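Local coordinates for putative sugar ABC transporter, substrate-binding protein (PDB 4WZZ) that binds L-rhamnose in a cleft, probably as the extracytoplasmic solute-binding component of a sugar ABC transporter, at residues K257-D261 / K262-G266; F295-P299 / I300-N304. All blocks are in the same frame, centred on the assembly; numbering follows the deposited sequence.

Both interactions are local and sit at opposite kinds of helix terminus. Interaction 1 closes the C-terminal end of helix 249-261 and leads into strand 269-272 of the four-stranded parallel sheet; interaction 2 opens helix 299-315 two residues after strand 294-296. They hold different helices; their centres lie about 28 Å apart, their nearest atoms about 14 Å. Interaction 1 is peripheral, its centre about 25 Å from that of the chain, with half of its touching residues exposed; backbone N-H groups on backbone carbonyls close its turn, with lysine salt bridges around it. Interaction 2, centred about 9 Å from the chain centre beside the bound rhamnose, has mostly buried touching residues and none exposed, and adds an asparagine side-chain acceptor to its backbone bonds.

Interaction 1: residues K257-D261 / K262-G266; sequences KVLQD and KGLSG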
# COMPACT_ATOMS: atom_id res chain seq x y z
N LYS A 257 -6.96 17.02 6.78
CA LYS A 257 -6.72 17.98 7.84
C LYS A 257 -6.61 19.39 7.27
O LYS A 257 -7.22 20.32 7.78
CB LYS A 257 -5.45 17.62 8.62
CG LYS A 257 -5.07 18.60 9.72
CD LYS A 257 -6.17 18.76 10.77
CE LYS A 257 -5.64 19.28 12.12
NZ LYS A 257 -5.00 20.63 12.03
N VAL A 258 -5.85 19.54 6.19
CA VAL A 258 -5.69 20.82 5.52
C VAL A 258 -7.02 21.33 4.98
O VAL A 258 -7.38 22.49 5.18
CB VAL A 258 -4.62 20.73 4.39
CG1 VAL A 258 -4.59 22.00 3.55
CG2 VAL A 258 -3.24 20.44 4.97
N LEU A 259 -7.78 20.48 4.29
CA LEU A 259 -9.05 20.94 3.71
C LEU A 259 -10.02 21.35 4.81
O LEU A 259 -10.76 22.32 4.67
CB LEU A 259 -9.68 19.86 2.84
CG LEU A 259 -8.90 19.47 1.59
CD1 LEU A 259 -9.66 18.37 0.88
CD2 LEU A 259 -8.65 20.68 0.67
N GLN A 260 -10.01 20.63 5.93
CA GLN A 260 -10.86 21.01 7.05
C GLN A 260 -10.42 22.34 7.64
O GLN A 260 -11.25 23.24 7.89
CB GLN A 260 -10.85 19.92 8.13
CG GLN A 260 -11.81 20.18 9.28
CD GLN A 260 -11.72 19.08 10.32
OE1 GLN A 260 -12.57 18.19 10.38
NE2 GLN A 260 -10.69 19.13 11.15
N ASP A 261 -9.12 22.49 7.87
CA ASP A 261 -8.62 23.73 8.48
C ASP A 261 -8.92 24.94 7.61
O ASP A 261 -9.20 26.03 8.13
CB ASP A 261 -7.12 23.65 8.74
CG ASP A 261 -6.77 22.77 9.93
OD1 ASP A 261 -7.67 22.39 10.72
OD2 ASP A 261 -5.56 22.46 10.07
N LYS A 262 -8.86 24.78 6.30
CA LYS A 262 -9.10 25.88 5.37
C LYS A 262 -10.57 26.11 5.05
O LYS A 262 -10.91 27.03 4.32
CB LYS A 262 -8.35 25.66 4.08
CG LYS A 262 -6.85 25.70 4.24
CD LYS A 262 -6.15 25.39 2.94
CE LYS A 262 -4.65 25.65 3.03
NZ LYS A 262 -4.33 27.10 3.13
N GLY A 263 -11.45 25.26 5.57
CA GLY A 263 -12.87 25.46 5.36
C GLY A 263 -13.33 25.08 3.96
O GLY A 263 -14.37 25.58 3.49
N LEU A 264 -12.60 24.16 3.31
CA LEU A 264 -12.81 23.85 1.90
C LEU A 264 -13.59 22.56 1.63
O LEU A 264 -13.75 22.18 0.47
CB LEU A 264 -11.45 23.75 1.19
CG LEU A 264 -10.76 25.09 0.91
CD1 LEU A 264 -9.32 24.85 0.45
CD2 LEU A 264 -11.53 25.90 -0.14
N SER A 265 -14.09 21.90 2.67
CA SER A 265 -14.66 20.56 2.53
C SER A 265 -15.87 20.52 1.63
O SER A 265 -16.21 19.47 1.08
CB SER A 265 -15.01 20.01 3.92
OG SER A 265 -13.83 19.88 4.68
N GLY A 266 -16.55 21.66 1.50
CA GLY A 266 -17.70 21.76 0.62
C GLY A 266 -17.35 22.03 -0.83
O GLY A 266 -18.20 21.89 -1.69
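A Schellman motif ends helix 249-261, defined by the backbone bonds from L264 to L259 and from G263 to Q260. Before them K262 N bonds to V258 O at 2.9 Å, an i to i+4 bond of the helical kind. G263 then leaves helical geometry with positive phi (76°), and the chain folds back: L264 N reaches L259 O at 2.9 Å, lying in the plane of that carbonyl, in a nearly straight bond (165° at the hydrogen). G263 N to Q260 O, 3.1 Å, is less well directed, its donor standing above the carbonyl plane.

The reversal is accompanied by the hydrophobic contact that often goes with this motif, L259 CD2 meeting L264 CB at 4.2 Å as the two side chains cross at about a right angle. On another side of the helix K262 runs alongside V258, its CE 3.7 Å from V258 CG1, and bends at its last torsion (chi4 -69°); its ammonium forms a salt bridge with E232 of helix 224-237, and V258 packs on C228 and T231 of the same helix. One turn back, K257 NZ pairs with D261 OD2 at 2.7 Å, on the syn lone pair of the carboxylate.

Interaction 2: residues F295-P299 / I300-N304; sequences FLWNP and IQLGN
This is an N-terminal helix cap, in which N298 receives backbone N-H groups of I300 and Q301 where strand 294-296 gives way to helix 299-315, next to the sugar site. The side chain of N298 turns back over the first turn, with CG anti to the backbone N (chi1 -173°), which carries OD1 to two amides at once. Q301 N donates to N298 OD1 at 3.1 Å in a fairly straight bond (161°), although it approaches from above the plane of the amide. The second bond, I300 N to N298 OD1, is weak: short at 2.8 Å but strongly bent.

With N298 as N-cap and P299 as the first helical residue, the usual helical bonds start at once. N298 O accepts from L302 N at 2.9 Å, and P299 O from G303 N at 3.0 Å. Proline fits this first position, where a backbone N-H would have no carbonyl of a preceding turn to bond; its own nitrogen carries no hydrogen.

The Q301 side chain, extended beyond CG, passes across that of N298 at about a right angle, with their amide planes 28° apart. Q301 CG lies 3.6 Å from N298 CG, and Q301 OE1 comes to 3.4 Å from N298 CB. A water joins the two amides, accepting from N298 ND2 and donating to Q301 OE1.

On the cleft side, W297 touches the bound rhamnose. Its NE1 is hydrogen-bonded to the hydroxyl (OH) of Y68, another residue of the sugar pocket, and approaches L302 CD2 at 4.4 Å. L296 CG sits 3.8 Å above one face of the indole, while Y68 also packs against P299 and L302.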
# COMPACT_ATOMS: atom_id res chain seq x y z
N PHE A 295 -10.94 4.07 -0.34
CA PHE A 295 -10.73 2.63 -0.43
C PHE A 295 -9.51 2.19 0.34
O PHE A 295 -8.55 2.93 0.50
CB PHE A 295 -10.53 2.20 -1.90
CG PHE A 295 -11.65 2.64 -2.80
CD1 PHE A 295 -11.67 3.92 -3.31
CD2 PHE A 295 -12.68 1.77 -3.12
CE1 PHE A 295 -12.70 4.34 -4.11
CE2 PHE A 295 -13.71 2.21 -3.94
CZ PHE A 295 -13.71 3.48 -4.41
N LEU A 296 -9.53 0.94 0.79
CA LEU A 296 -8.30 0.31 1.23
C LEU A 296 -8.51 -1.19 1.18
O LEU A 296 -9.11 -1.70 0.22
CB LEU A 296 -7.88 0.83 2.62
CG LEU A 296 -6.37 0.72 2.90
CD1 LEU A 296 -5.59 1.80 2.14
CD2 LEU A 296 -6.07 0.79 4.41
N TRP A 297 -8.01 -1.89 2.20
CA TRP A 297 -7.89 -3.34 2.29
C TRP A 297 -7.39 -3.53 3.71
O TRP A 297 -7.05 -2.55 4.37
CB TRP A 297 -6.88 -3.92 1.27
CG TRP A 297 -5.59 -3.24 1.38
CD1 TRP A 297 -4.61 -3.47 2.29
CD2 TRP A 297 -5.16 -2.14 0.59
NE1 TRP A 297 -3.58 -2.59 2.11
CE2 TRP A 297 -3.89 -1.75 1.08
CE3 TRP A 297 -5.71 -1.46 -0.49
CZ2 TRP A 297 -3.18 -0.68 0.51
CZ3 TRP A 297 -5.00 -0.42 -1.05
CH2 TRP A 297 -3.75 -0.03 -0.54
N ASN A 298 -7.33 -4.76 4.21
CA ASN A 298 -6.93 -4.95 5.58
C ASN A 298 -5.42 -5.10 5.69
O ASN A 298 -4.88 -6.13 5.27
CB ASN A 298 -7.65 -6.18 6.17
CG ASN A 298 -7.41 -6.34 7.66
OD1 ASN A 298 -6.34 -6.00 8.17
ND2 ASN A 298 -8.39 -6.90 8.37
N PRO A 299 -4.74 -4.09 6.25
CA PRO A 299 -3.27 -4.16 6.30
C PRO A 299 -2.76 -5.26 7.23
O PRO A 299 -1.65 -5.78 7.05
CB PRO A 299 -2.85 -2.79 6.81
CG PRO A 299 -4.04 -2.31 7.59
CD PRO A 299 -5.26 -2.87 6.91
N ILE A 300 -3.55 -5.60 8.24
CA ILE A 300 -3.19 -6.67 9.15
C ILE A 300 -3.20 -8.01 8.39
O ILE A 300 -2.27 -8.81 8.49
CB ILE A 300 -4.16 -6.75 10.34
CG1 ILE A 300 -4.16 -5.41 11.08
CG2 ILE A 300 -3.76 -7.87 11.27
CD1 ILE A 300 -5.20 -5.32 12.15
N GLN A 301 -4.25 -8.23 7.61
CA GLN A 301 -4.33 -9.43 6.80
C GLN A 301 -3.29 -9.46 5.69
O GLN A 301 -2.80 -10.54 5.33
CB GLN A 301 -5.74 -9.60 6.23
CG GLN A 301 -6.76 -9.89 7.32
CD GLN A 301 -8.17 -10.09 6.80
OE1 GLN A 301 -8.58 -9.44 5.85
NE2 GLN A 301 -8.93 -10.96 7.45
N LEU A 302 -2.91 -8.28 5.17
CA LEU A 302 -1.82 -8.22 4.20
C LEU A 302 -0.58 -8.78 4.88
O LEU A 302 0.15 -9.61 4.32
CB LEU A 302 -1.57 -6.80 3.72
CG LEU A 302 -0.36 -6.64 2.79
CD1 LEU A 302 -0.56 -7.47 1.51
CD2 LEU A 302 -0.09 -5.19 2.40
N GLY A 303 -0.35 -8.33 6.11
CA GLY A 303 0.77 -8.84 6.88
C GLY A 303 0.63 -10.32 7.17
O GLY A 303 1.61 -11.07 7.06
N ASN A 304 -0.58 -10.75 7.55
CA ASN A 304 -0.84 -12.17 7.80
C ASN A 304 -0.45 -13.01 6.59
O ASN A 304 0.23 -14.02 6.71
CB ASN A 304 -2.33 -12.47 8.05
CG ASN A 304 -2.90 -11.86 9.32
OD1 ASN A 304 -4.12 -11.75 9.41
ND2 ASN A 304 -2.07 -11.50 10.30
O HOH W 1 -11.02 -7.53 6.82